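Ketosynthase (Streptomyces sp. MSC090213JE08, PDB 6KXD) probably catalyses the decarboxylative condensation of an acyl chain with malonyl-ACP, as the ketosynthase partner of a chain length factor in ishigamide biosynthesis. Local coordinates at residues A[52-60]-A[228-236]; A[8-16]-A[249-257]. All blocks are in the same frame, centred on the assembly; numbering follows the deposited sequence.

Interactions 1 and 2 lie on opposite sides of the chain's centre, their own centres 29 Å apart, yet both reach the same mixed sheet. Interaction 1 packs a loop, 52-60, against the backbone leading into strand 234-242. Interaction 2 pairs strand 10-19 with strand 255-264, and 10-19 is also the antiparallel neighbour of 234-242. Their segments therefore approach to about 3 Å between nearest atoms without touching, and G16 bonds through its backbone to I237, just past the end of 228-236. One contact is thus a loop packed against the approach to the sheet, the other a joint between two of its strands.

Interaction 1. Residues A[52-60]-A[228-236]; sequences QNTACEVPD and GILTGEGAG
The carboxylate of E233 reaches across to the backbone of V58, whose N-H meets OE2 on its anti side, 16° out of the carboxylate plane, in a nearly straight hydrogen bond with V58 N and E233 OE2 2.8 Å apart. Y81 OH shares OE2, while OE1 takes a salt bridge from R44 and the N-H of V200, so the buried group is fixed in rotation. The carboxylate of E57 is turned 30° from it, E57 OE1 5.3 Å from E233 OE2; the R44 salt bridge probably offsets part of the repulsion between these like charges, and T43 OG1 and the R44 N-H hold E57. E233 gets there with CG lodged between its backbone N and carbonyl carbon (chi1 60°) and the rest extended. With a leucine here, the V58 N-H and the charge of R44 would probably be left without their mates. C56 N donates to T231 O over 2.7 Å. Water molecules fill the steps beside it: one joins T54 O to T231 N, another C56 O to E233 N. L230 supplies the apolar contact, CD1 lying 4.0 Å from C56 SG and CD2 4.0 Å from T54 CG2. A55 fits where its CB lies 3.3 Å from T231 O; in G234, with positive phi, a CB would strike the preceding carbonyl. From 54 to 58 and 230 to 234 the segments run nearly the same way. Strand 54-55 pairs on with strand 40-41, helix 77-93 brings Y81 against V58, helix 202-210 sets F205 against T231, and 228-236 continues into strand 234-242 of the central sheet.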
ATOM      1  N   GLN A  52     -11.235 -26.694  11.298  1.00 59.60           N
ATOM      2  CA  GLN A  52     -11.909 -25.440  11.601  1.00 54.86           C
ATOM      3  C   GLN A  52     -12.385 -24.815  10.286  1.00 50.86           C
ATOM      4  O   GLN A  52     -11.749 -25.053   9.276  1.00 48.75           O
ATOM      5  CB  GLN A  52     -10.904 -24.510  12.260  1.00 64.34           C
ATOM      6  CG  GLN A  52     -11.504 -23.591  13.290  1.00 64.14           C
ATOM      7  CD  GLN A  52     -10.382 -22.738  13.827  1.00 64.44           C
ATOM      8  OE1 GLN A  52      -9.302 -23.239  14.169  1.00 62.12           O
ATOM      9  NE2 GLN A  52     -10.627 -21.440  13.872  1.00 58.85           N
ATOM     10  N   ASN A  53     -13.548 -24.163  10.280  1.00 46.27           N
ATOM     11  CA  ASN A  53     -14.095 -23.737   8.960  1.00 55.41           C
ATOM     12  C   ASN A  53     -15.043 -22.529   9.065  1.00 52.97           C
ATOM     13  O   ASN A  53     -15.902 -22.338   8.196  1.00 59.20           O
ATOM     14  CB  ASN A  53     -14.782 -24.901   8.237  1.00 62.28           C
ATOM     15  CG  ASN A  53     -16.222 -25.048   8.664  1.00 65.65           C
ATOM     16  OD1 ASN A  53     -16.545 -24.791   9.818  1.00 65.79           O
ATOM     17  ND2 ASN A  53     -17.102 -25.345   7.722  1.00 70.20           N
ATOM     18  N   THR A  54     -14.841 -21.672  10.071  1.00 55.11           N
ATOM     19  CA  THR A  54     -15.602 -20.445  10.244  1.00 52.30           C
ATOM     20  C   THR A  54     -14.731 -19.231   9.878  1.00 53.07           C
ATOM     21  O   THR A  54     -13.551 -19.175  10.192  1.00 49.48           O
ATOM     22  CB  THR A  54     -16.087 -20.297  11.686  1.00 56.46           C
ATOM     23  OG1 THR A  54     -16.827 -21.482  12.003  1.00 60.93           O
ATOM     24  CG2 THR A  54     -16.917 -19.055  11.906  1.00 55.66           C
ATOM     25  N   ALA A  55     -15.347 -18.257   9.227  1.00 53.96           N
ATOM     26  CA  ALA A  55     -14.725 -16.985   8.883  1.00 51.02           C
ATOM     27  C   ALA A  55     -15.876 -16.008   8.778  1.00 53.93           C
ATOM     28  O   ALA A  55     -17.023 -16.418   8.938  1.00 53.50           O
ATOM     29  CB  ALA A  55     -13.957 -17.104   7.605  1.00 51.80           C
ATOM     30  N   CYS A  56     -15.582 -14.742   8.501  1.00 46.60           N
ATOM     31  CA  CYS A  56     -16.597 -13.747   8.404  1.00 44.27           C
ATOM     32  C   CYS A  56     -16.690 -13.291   6.956  1.00 49.67           C
ATOM     33  O   CYS A  56     -16.298 -12.156   6.630  1.00 52.67           O
ATOM     34  CB  CYS A  56     -16.339 -12.553   9.310  1.00 48.90           C
ATOM     35  SG  CYS A  56     -16.451 -12.980  11.070  1.00 52.95           S
ATOM     36  N   GLU A  57     -17.199 -14.186   6.113  1.00 51.53           N
ATOM     37  CA  GLU A  57     -17.359 -13.906   4.711  1.00 49.77           C
ATOM     38  C   GLU A  57     -18.515 -12.945   4.493  1.00 47.03           C
ATOM     39  O   GLU A  57     -19.422 -12.779   5.336  1.00 50.72           O
ATOM     40  CB  GLU A  57     -17.631 -15.163   3.903  1.00 50.76           C
ATOM     41  CG  GLU A  57     -16.409 -15.976   3.626  1.00 51.41           C
ATOM     42  CD  GLU A  57     -16.720 -17.235   2.851  1.00 53.77           C
ATOM     43  OE1 GLU A  57     -17.895 -17.383   2.439  1.00 58.55           O
ATOM     44  OE2 GLU A  57     -15.804 -18.048   2.639  1.00 56.46           O
ATOM     45  N   VAL A  58     -18.456 -12.274   3.333  1.00 47.16           N
ATOM     46  CA  VAL A  58     -19.579 -11.571   2.814  1.00 49.65           C
ATOM     47  C   VAL A  58     -20.474 -12.649   2.209  1.00 46.60           C
ATOM     48  O   VAL A  58     -20.053 -13.438   1.356  1.00 49.38           O
ATOM     49  CB  VAL A  58     -19.198 -10.481   1.794  1.00 45.46           C
ATOM     50  CG1 VAL A  58     -20.411  -9.951   1.044  1.00 50.60           C
ATOM     51  CG2 VAL A  58     -18.480  -9.326   2.476  1.00 48.79           C
ATOM     52  N   PRO A  59     -21.717 -12.768   2.696  1.00 56.84           N
ATOM     53  CA  PRO A  59     -22.534 -13.947   2.385  1.00 60.73           C
ATOM     54  C   PRO A  59     -23.079 -14.010   0.945  1.00 66.53           C
ATOM     55  O   PRO A  59     -22.969 -15.073   0.297  1.00 64.33           O
ATOM     56  CB  PRO A  59     -23.647 -13.818   3.443  1.00 53.76           C
ATOM     57  CG  PRO A  59     -23.807 -12.354   3.649  1.00 56.82           C
ATOM     58  CD  PRO A  59     -22.392 -11.811   3.584  1.00 50.59           C
ATOM     59  N   ASP A  60     -23.621 -12.890   0.450  1.00 57.74           N
ATOM     60  CA  ASP A  60     -24.477 -12.927  -0.729  1.00 71.88           C
ATOM     61  C   ASP A  60     -24.160 -11.747  -1.654  1.00 73.87           C
ATOM     62  O   ASP A  60     -25.050 -11.003  -2.069  1.00 75.04           O
ATOM     63  CB  ASP A  60     -25.956 -12.968  -0.327  1.00 81.47           C
ATOM     64  CG  ASP A  60     -26.453 -14.350   0.083  1.00 85.78           C
ATOM     65  OD1 ASP A  60     -26.048 -15.347  -0.566  1.00 87.26           O
ATOM     66  OD2 ASP A  60     -27.236 -14.426   1.053  1.00 87.87           O
ATOM     67  N   GLY A 228      -8.635 -15.488  19.925  1.00 50.98           N
ATOM     68  CA  GLY A 228      -8.140 -14.999  18.680  1.00 51.95           C
ATOM     69  C   GLY A 228      -9.238 -14.492  17.777  1.00 45.82           C
ATOM     70  O   GLY A 228     -10.283 -14.047  18.200  1.00 47.21           O
ATOM     71  N   ILE A 229      -8.899 -14.487  16.490  1.00 49.99           N
ATOM     72  CA  ILE A 229      -9.625 -13.777  15.487  1.00 51.36           C
ATOM     73  C   ILE A 229     -10.438 -14.772  14.660  1.00 47.46           C
ATOM     74  O   ILE A 229     -10.180 -15.968  14.656  1.00 44.37           O
ATOM     75  CB  ILE A 229      -8.658 -13.003  14.567  1.00 48.77           C
ATOM     76  CG1 ILE A 229      -7.912 -13.921  13.598  1.00 48.26           C
ATOM     77  CG2 ILE A 229      -7.688 -12.138  15.367  1.00 52.24           C
ATOM     78  CD1 ILE A 229      -7.410 -13.193  12.335  1.00 51.67           C
ATOM     79  N   LEU A 230     -11.314 -14.203  13.830  1.00 47.53           N
ATOM     80  CA  LEU A 230     -11.782 -14.881  12.646  1.00 45.27           C
ATOM     81  C   LEU A 230     -11.351 -14.020  11.457  1.00 44.27           C
ATOM     82  O   LEU A 230     -11.411 -12.825  11.578  1.00 48.70           O
ATOM     83  CB  LEU A 230     -13.308 -14.974  12.667  1.00 48.96           C
ATOM     84  CG  LEU A 230     -13.919 -15.936  13.685  1.00 50.20           C
ATOM     85  CD1 LEU A 230     -15.428 -15.728  13.748  1.00 51.11           C
ATOM     86  CD2 LEU A 230     -13.575 -17.380  13.347  1.00 47.28           C
ATOM     87  N   THR A 231     -10.904 -14.664  10.383  1.00 46.79           N
ATOM     88  CA  THR A 231     -10.545 -13.964   9.129  1.00 45.59           C
ATOM     89  C   THR A 231     -11.841 -13.479   8.473  1.00 50.00           C
ATOM     90  O   THR A 231     -12.907 -14.120   8.574  1.00 47.18           O
ATOM     91  CB  THR A 231      -9.741 -14.858   8.195  1.00 45.52           C
ATOM     92  OG1 THR A 231     -10.568 -15.908   7.716  1.00 49.43           O
ATOM     93  CG2 THR A 231      -8.520 -15.472   8.834  1.00 46.78           C
ATOM     94  N   GLY A 232     -11.753 -12.290   7.887  1.00 46.83           N
ATOM     95  CA  GLY A 232     -12.840 -11.571   7.342  1.00 43.00           C
ATOM     96  C   GLY A 232     -12.460 -10.980   6.003  1.00 38.07           C
ATOM     97  O   GLY A 232     -11.437 -11.323   5.431  1.00 46.63           O
ATOM     98  N   GLU A 233     -13.384 -10.189   5.471  1.00 44.81           N
ATOM     99  CA  GLU A 233     -13.230  -9.633   4.190  1.00 43.03           C
ATOM    100  C   GLU A 233     -14.260  -8.531   3.992  1.00 43.65           C
ATOM    101  O   GLU A 233     -15.076  -8.233   4.854  1.00 42.33           O
ATOM    102  CB  GLU A 233     -13.389 -10.714   3.128  1.00 44.90           C
ATOM    103  CG  GLU A 233     -14.764 -11.404   3.147  1.00 45.93           C
ATOM    104  CD  GLU A 233     -15.051 -12.237   1.925  1.00 44.56           C
ATOM    105  OE1 GLU A 233     -14.100 -12.671   1.246  1.00 44.29           O
ATOM    106  OE2 GLU A 233     -16.247 -12.429   1.641  1.00 51.75           O
ATOM    107  N   GLY A 234     -14.186  -7.912   2.821  1.00 43.27           N
ATOM    108  CA  GLY A 234     -15.096  -6.874   2.487  1.00 42.72           C
ATOM    109  C   GLY A 234     -14.375  -5.644   1.993  1.00 44.16           C
ATOM    110  O   GLY A 234     -13.235  -5.690   1.672  1.00 39.74           O
ATOM    111  N   ALA A 235     -15.112  -4.551   1.880  1.00 46.53           N
ATOM    112  CA  ALA A 235     -14.531  -3.306   1.448  1.00 40.80           C
ATOM    113  C   ALA A 235     -15.285  -2.175   2.122  1.00 41.83           C
ATOM    114  O   ALA A 235     -16.523  -2.206   2.290  1.00 41.83           O
ATOM    115  CB  ALA A 235     -14.605  -3.225  -0.053  1.00 39.76           C
ATOM    116  N   GLY A 236     -14.529  -1.160   2.527  1.00 39.03           N
ATOM    117  CA  GLY A 236     -15.082   0.081   2.865  1.00 39.01           C
ATOM    118  C   GLY A 236     -14.428   1.155   2.056  1.00 43.12           C
ATOM    119  O   GLY A 236     -13.196   1.193   1.977  1.00 40.23           O
TER
HETATM  120  O   HOH W   1     -11.384 -17.362   9.941  1.00 54.07           O
HETATM  121  O   HOH W   2     -15.692  -9.778   7.691  1.00 50.88           O

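Interaction 2. Residues A[8-16]-A[249-257]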
ATOM      1  N   ARG A   8      -6.951  23.383   5.045  1.00 67.70           N
ATOM      2  CA  ARG A   8      -8.228  23.049   4.421  1.00 63.36           C
ATOM      3  C   ARG A   8      -8.880  21.924   5.219  1.00 61.24           C
ATOM      4  O   ARG A   8      -8.201  20.988   5.662  1.00 57.39           O
ATOM      5  CB  ARG A   8      -8.073  22.603   2.967  1.00 65.01           C
ATOM      6  CG  ARG A   8      -7.207  23.520   2.117  1.00 72.58           C
ATOM      7  CD  ARG A   8      -7.659  23.495   0.670  1.00 77.12           C
ATOM      8  NE  ARG A   8      -7.870  22.134   0.190  1.00 70.32           N
ATOM      9  CZ  ARG A   8      -8.572  21.807  -0.895  1.00 71.97           C
ATOM     10  NH1 ARG A   8      -9.583  22.564  -1.299  1.00 75.62           N
ATOM     11  NH2 ARG A   8      -8.245  20.724  -1.577  1.00 56.32           N
ATOM     12  N   ARG A   9     -10.199  22.042   5.379  1.00 57.47           N
ATOM     13  CA  ARG A   9     -11.000  21.099   6.137  1.00 56.19           C
ATOM     14  C   ARG A   9     -11.549  20.060   5.160  1.00 55.47           C
ATOM     15  O   ARG A   9     -11.821  20.366   4.023  1.00 53.84           O
ATOM     16  CB  ARG A   9     -12.132  21.815   6.877  1.00 60.38           C
ATOM     17  CG  ARG A   9     -11.718  22.470   8.189  1.00 58.78           C
ATOM     18  CD  ARG A   9     -12.823  23.334   8.776  1.00 64.42           C
ATOM     19  NE  ARG A   9     -14.158  22.761   8.650  1.00 68.58           N
ATOM     20  CZ  ARG A   9     -14.959  22.431   9.663  1.00 73.37           C
ATOM     21  NH1 ARG A   9     -14.477  22.293  10.883  1.00 84.52           N
ATOM     22  NH2 ARG A   9     -16.245  22.221   9.448  1.00 75.29           N
ATOM     23  N   VAL A  10     -11.632  18.815   5.626  1.00 54.62           N
ATOM     24  CA  VAL A  10     -11.970  17.663   4.791  1.00 52.30           C
ATOM     25  C   VAL A  10     -13.085  16.869   5.468  1.00 46.48           C
ATOM     26  O   VAL A  10     -12.967  16.531   6.656  1.00 55.20           O
ATOM     27  CB  VAL A  10     -10.731  16.770   4.596  1.00 49.33           C
ATOM     28  CG1 VAL A  10     -11.047  15.527   3.767  1.00 49.10           C
ATOM     29  CG2 VAL A  10      -9.568  17.571   4.033  1.00 52.99           C
ATOM     30  N   VAL A  11     -14.088  16.477   4.686  1.00 52.44           N
ATOM     31  CA  VAL A  11     -15.303  15.899   5.187  1.00 47.89           C
ATOM     32  C   VAL A  11     -15.636  14.618   4.428  1.00 50.37           C
ATOM     33  O   VAL A  11     -15.240  14.432   3.289  1.00 49.31           O
ATOM     34  CB  VAL A  11     -16.452  16.927   5.122  1.00 54.40           C
ATOM     35  CG1 VAL A  11     -16.263  18.013   6.181  1.00 51.96           C
ATOM     36  CG2 VAL A  11     -16.597  17.547   3.735  1.00 50.63           C
ATOM     37  N   LEU A  12     -16.357  13.737   5.126  1.00 49.41           N
ATOM     38  CA  LEU A  12     -16.817  12.488   4.612  1.00 49.70           C
ATOM     39  C   LEU A  12     -18.217  12.685   4.061  1.00 54.42           C
ATOM     40  O   LEU A  12     -19.162  12.783   4.849  1.00 56.77           O
ATOM     41  CB  LEU A  12     -16.835  11.435   5.724  1.00 50.29           C
ATOM     42  CG  LEU A  12     -15.455  11.056   6.270  1.00 53.46           C
ATOM     43  CD1 LEU A  12     -15.540  10.158   7.493  1.00 50.97           C
ATOM     44  CD2 LEU A  12     -14.624  10.378   5.189  1.00 52.04           C
ATOM     45  N   THR A  13     -18.331  12.652   2.734  1.00 49.99           N
ATOM     46  CA  THR A  13     -19.598  12.845   2.054  1.00 58.36           C
ATOM     47  C   THR A  13     -20.209  11.539   1.549  1.00 54.54           C
ATOM     48  O   THR A  13     -21.366  11.540   1.135  1.00 55.56           O
ATOM     49  CB  THR A  13     -19.426  13.836   0.906  1.00 60.49           C
ATOM     50  OG1 THR A  13     -18.371  13.352   0.079  1.00 52.63           O
ATOM     51  CG2 THR A  13     -19.087  15.219   1.413  1.00 65.17           C
ATOM     52  N   GLY A  14     -19.462  10.429   1.545  1.00 46.06           N
ATOM     53  CA  GLY A  14     -20.031   9.170   1.074  1.00 44.47           C
ATOM     54  C   GLY A  14     -19.357   7.977   1.720  1.00 51.29           C
ATOM     55  O   GLY A  14     -18.165   8.025   2.004  1.00 48.81           O
ATOM     56  N   PHE A  15     -20.151   6.944   1.997  1.00 45.00           N
ATOM     57  CA  PHE A  15     -19.687   5.683   2.521  1.00 47.21           C
ATOM     58  C   PHE A  15     -20.202   4.560   1.647  1.00 50.03           C
ATOM     59  O   PHE A  15     -21.394   4.504   1.321  1.00 53.75           O
ATOM     60  CB  PHE A  15     -20.212   5.401   3.934  1.00 47.35           C
ATOM     61  CG  PHE A  15     -19.780   6.365   5.010  1.00 51.16           C
ATOM     62  CD1 PHE A  15     -18.521   6.937   4.998  1.00 51.79           C
ATOM     63  CD2 PHE A  15     -20.620   6.649   6.080  1.00 53.07           C
ATOM     64  CE1 PHE A  15     -18.122   7.797   6.007  1.00 55.49           C
ATOM     65  CE2 PHE A  15     -20.212   7.490   7.101  1.00 57.64           C
ATOM     66  CZ  PHE A  15     -18.963   8.066   7.062  1.00 56.00           C
ATOM     67  N   GLY A  16     -19.297   3.669   1.276  1.00 42.58           N
ATOM     68  CA  GLY A  16     -19.639   2.470   0.616  1.00 42.98           C
ATOM     69  C   GLY A  16     -19.146   1.298   1.431  1.00 49.24           C
ATOM     70  O   GLY A  16     -17.993   1.303   1.834  1.00 45.23           O
ATOM     71  N   ARG A 249     -21.430  21.964  -3.403  1.00 71.96           N
ATOM     72  CA  ARG A 249     -22.040  20.912  -4.241  1.00 71.33           C
ATOM     73  C   ARG A 249     -23.429  20.554  -3.692  1.00 65.93           C
ATOM     74  O   ARG A 249     -24.194  19.847  -4.336  1.00 64.99           O
ATOM     75  CB  ARG A 249     -21.100  19.696  -4.198  1.00 79.74           C
ATOM     76  CG  ARG A 249     -21.342  18.602  -5.230  1.00 78.69           C
ATOM     77  CD  ARG A 249     -20.174  17.618  -5.292  1.00 72.10           C
ATOM     78  NE  ARG A 249     -19.960  16.793  -4.096  1.00 65.90           N
ATOM     79  CZ  ARG A 249     -20.702  15.735  -3.785  1.00 69.38           C
ATOM     80  NH1 ARG A 249     -21.865  15.575  -4.393  1.00 63.46           N
ATOM     81  NH2 ARG A 249     -20.305  14.857  -2.869  1.00 62.04           N
ATOM     82  N   GLY A 250     -23.720  21.018  -2.474  1.00 72.34           N
ATOM     83  CA  GLY A 250     -24.926  20.631  -1.722  1.00 78.38           C
ATOM     84  C   GLY A 250     -24.861  19.207  -1.181  1.00 77.70           C
ATOM     85  O   GLY A 250     -25.883  18.521  -1.082  1.00 73.70           O
ATOM     86  N   ALA A 251     -23.652  18.762  -0.818  1.00 75.07           N
ATOM     87  CA  ALA A 251     -23.437  17.392  -0.393  1.00 67.99           C
ATOM     88  C   ALA A 251     -23.837  17.228   1.077  1.00 58.84           C
ATOM     89  O   ALA A 251     -23.545  18.070   1.918  1.00 67.44           O
ATOM     90  CB  ALA A 251     -21.990  17.016  -0.619  1.00 67.32           C
ATOM     91  N   ARG A 252     -24.512  16.125   1.390  1.00 64.05           N
ATOM     92  CA  ARG A 252     -24.698  15.718   2.778  1.00 62.56           C
ATOM     93  C   ARG A 252     -23.325  15.258   3.313  1.00 60.98           C
ATOM     94  O   ARG A 252     -22.690  14.413   2.714  1.00 59.87           O
ATOM     95  CB  ARG A 252     -25.784  14.636   2.838  1.00 59.38           C
ATOM     96  CG  ARG A 252     -26.029  14.049   4.218  1.00 62.66           C
ATOM     97  CD  ARG A 252     -25.161  12.834   4.519  1.00 56.57           C
ATOM     98  NE  ARG A 252     -25.515  11.644   3.756  1.00 55.01           N
ATOM     99  CZ  ARG A 252     -24.961  11.256   2.609  1.00 60.23           C
ATOM    100  NH1 ARG A 252     -23.807  11.756   2.184  1.00 63.57           N
ATOM    101  NH2 ARG A 252     -25.581  10.362   1.873  1.00 58.45           N
ATOM    102  N   ILE A 253     -22.908  15.812   4.454  1.00 62.92           N
ATOM    103  CA  ILE A 253     -21.640  15.527   5.096  1.00 59.54           C
ATOM    104  C   ILE A 253     -21.879  14.624   6.317  1.00 66.33           C
ATOM    105  O   ILE A 253     -22.513  15.041   7.267  1.00 59.60           O
ATOM    106  CB  ILE A 253     -20.959  16.858   5.467  1.00 65.01           C
ATOM    107  CG1 ILE A 253     -20.553  17.641   4.212  1.00 71.55           C
ATOM    108  CG2 ILE A 253     -19.801  16.630   6.419  1.00 63.15           C
ATOM    109  CD1 ILE A 253     -20.051  19.039   4.473  1.00 69.24           C
ATOM    110  N   HIS A 254     -21.341  13.395   6.282  1.00 58.34           N
ATOM    111  CA  HIS A 254     -21.529  12.401   7.337  1.00 59.72           C
ATOM    112  C   HIS A 254     -20.739  12.815   8.583  1.00 66.94           C
ATOM    113  O   HIS A 254     -21.273  12.760   9.694  1.00 68.08           O
ATOM    114  CB  HIS A 254     -21.076  10.999   6.903  1.00 56.57           C
ATOM    115  CG  HIS A 254     -21.924  10.298   5.897  1.00 57.66           C
ATOM    116  ND1 HIS A 254     -23.198   9.823   6.191  1.00 65.47           N
ATOM    117  CD2 HIS A 254     -21.654   9.878   4.641  1.00 59.24           C
ATOM    118  CE1 HIS A 254     -23.687   9.191   5.142  1.00 64.96           C
ATOM    119  NE2 HIS A 254     -22.759   9.218   4.168  1.00 63.81           N
ATOM    120  N   ALA A 255     -19.463  13.190   8.383  1.00 61.73           N
ATOM    121  CA  ALA A 255     -18.559  13.590   9.454  1.00 59.11           C
ATOM    122  C   ALA A 255     -17.357  14.331   8.851  1.00 56.44           C
ATOM    123  O   ALA A 255     -17.256  14.519   7.648  1.00 52.10           O
ATOM    124  CB  ALA A 255     -18.150  12.377  10.263  1.00 63.86           C
ATOM    125  N   GLU A 256     -16.506  14.866   9.720  1.00 58.10           N
ATOM    126  CA  GLU A 256     -15.336  15.574   9.304  1.00 57.01           C
ATOM    127  C   GLU A 256     -14.132  14.670   9.607  1.00 50.93           C
ATOM    128  O   GLU A 256     -14.129  13.940  10.606  1.00 57.34           O
ATOM    129  CB  GLU A 256     -15.246  16.925  10.012  1.00 58.31           C
ATOM    130  CG  GLU A 256     -14.205  17.835   9.396  1.00 63.19           C
ATOM    131  CD  GLU A 256     -14.016  19.185  10.061  1.00 67.22           C
ATOM    132  OE1 GLU A 256     -14.830  19.535  10.930  1.00 70.08           O
ATOM    133  OE2 GLU A 256     -13.042  19.879   9.696  1.00 69.36           O
ATOM    134  N   VAL A 257     -13.131  14.698   8.720  1.00 51.92           N
ATOM    135  CA  VAL A 257     -11.828  14.093   9.003  1.00 47.65           C
ATOM    136  C   VAL A 257     -10.943  15.157   9.654  1.00 43.12           C
ATOM    137  O   VAL A 257     -10.591  16.159   9.017  1.00 50.95           O
ATOM    138  CB  VAL A 257     -11.150  13.542   7.730  1.00 49.69           C
ATOM    139  CG1 VAL A 257      -9.905  12.777   8.128  1.00 46.85           C
ATOM    140  CG2 VAL A 257     -12.066  12.658   6.899  1.00 48.32           C
TER
HETATM  141  O   HOH W   3     -11.014  18.701   8.314  1.00 57.24           O
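F15 and H254 form the tight end of this contact: their rings make an offset stack, centroids 4.2 Å apart and planes at 10°. R252 CD comes over the opposite face of the imidazole, and G14 N lies at its edge. Histidine suits the slot because it is flat enough to stack yet keeps polar edges; its NE2 bonds to D92 OD2, which also receives F15 N. The backbone is equally close, with H254 N to L12 O at 2.7 Å and L12 N to A255 O at 2.8 Å. Branched side chains fill the flanks, V11 CB meeting I253 CG2 at 3.6 Å and L12 CG meeting V257 CG2 at 3.8 Å. Toward solvent the grip changes character. The carboxylate of E256 stands over one face of the exposed R9 guanidinium, toward its rim, the planes 67° apart. R9 NH1 is 2.8 Å from E256 OE1, but no N-H points at that oxygen, so the salt bridge is one of charge alone. E256 extends to it with CG anti to its backbone N (chi1 -168°), and a water links E256 OE2 to V10 N and V257 O. At the other exposed arginine, R252 NH1 makes a weak, bent bond to T13 O, and its NH2 goes to D92 O. H254 and A255 both face L12, a classic beta bulge in an antiparallel pairing. Here the strand that opens the chain meets the strand that opens its second half, consistent with the duplicated halves of the thiolase fold being joined through their first strands.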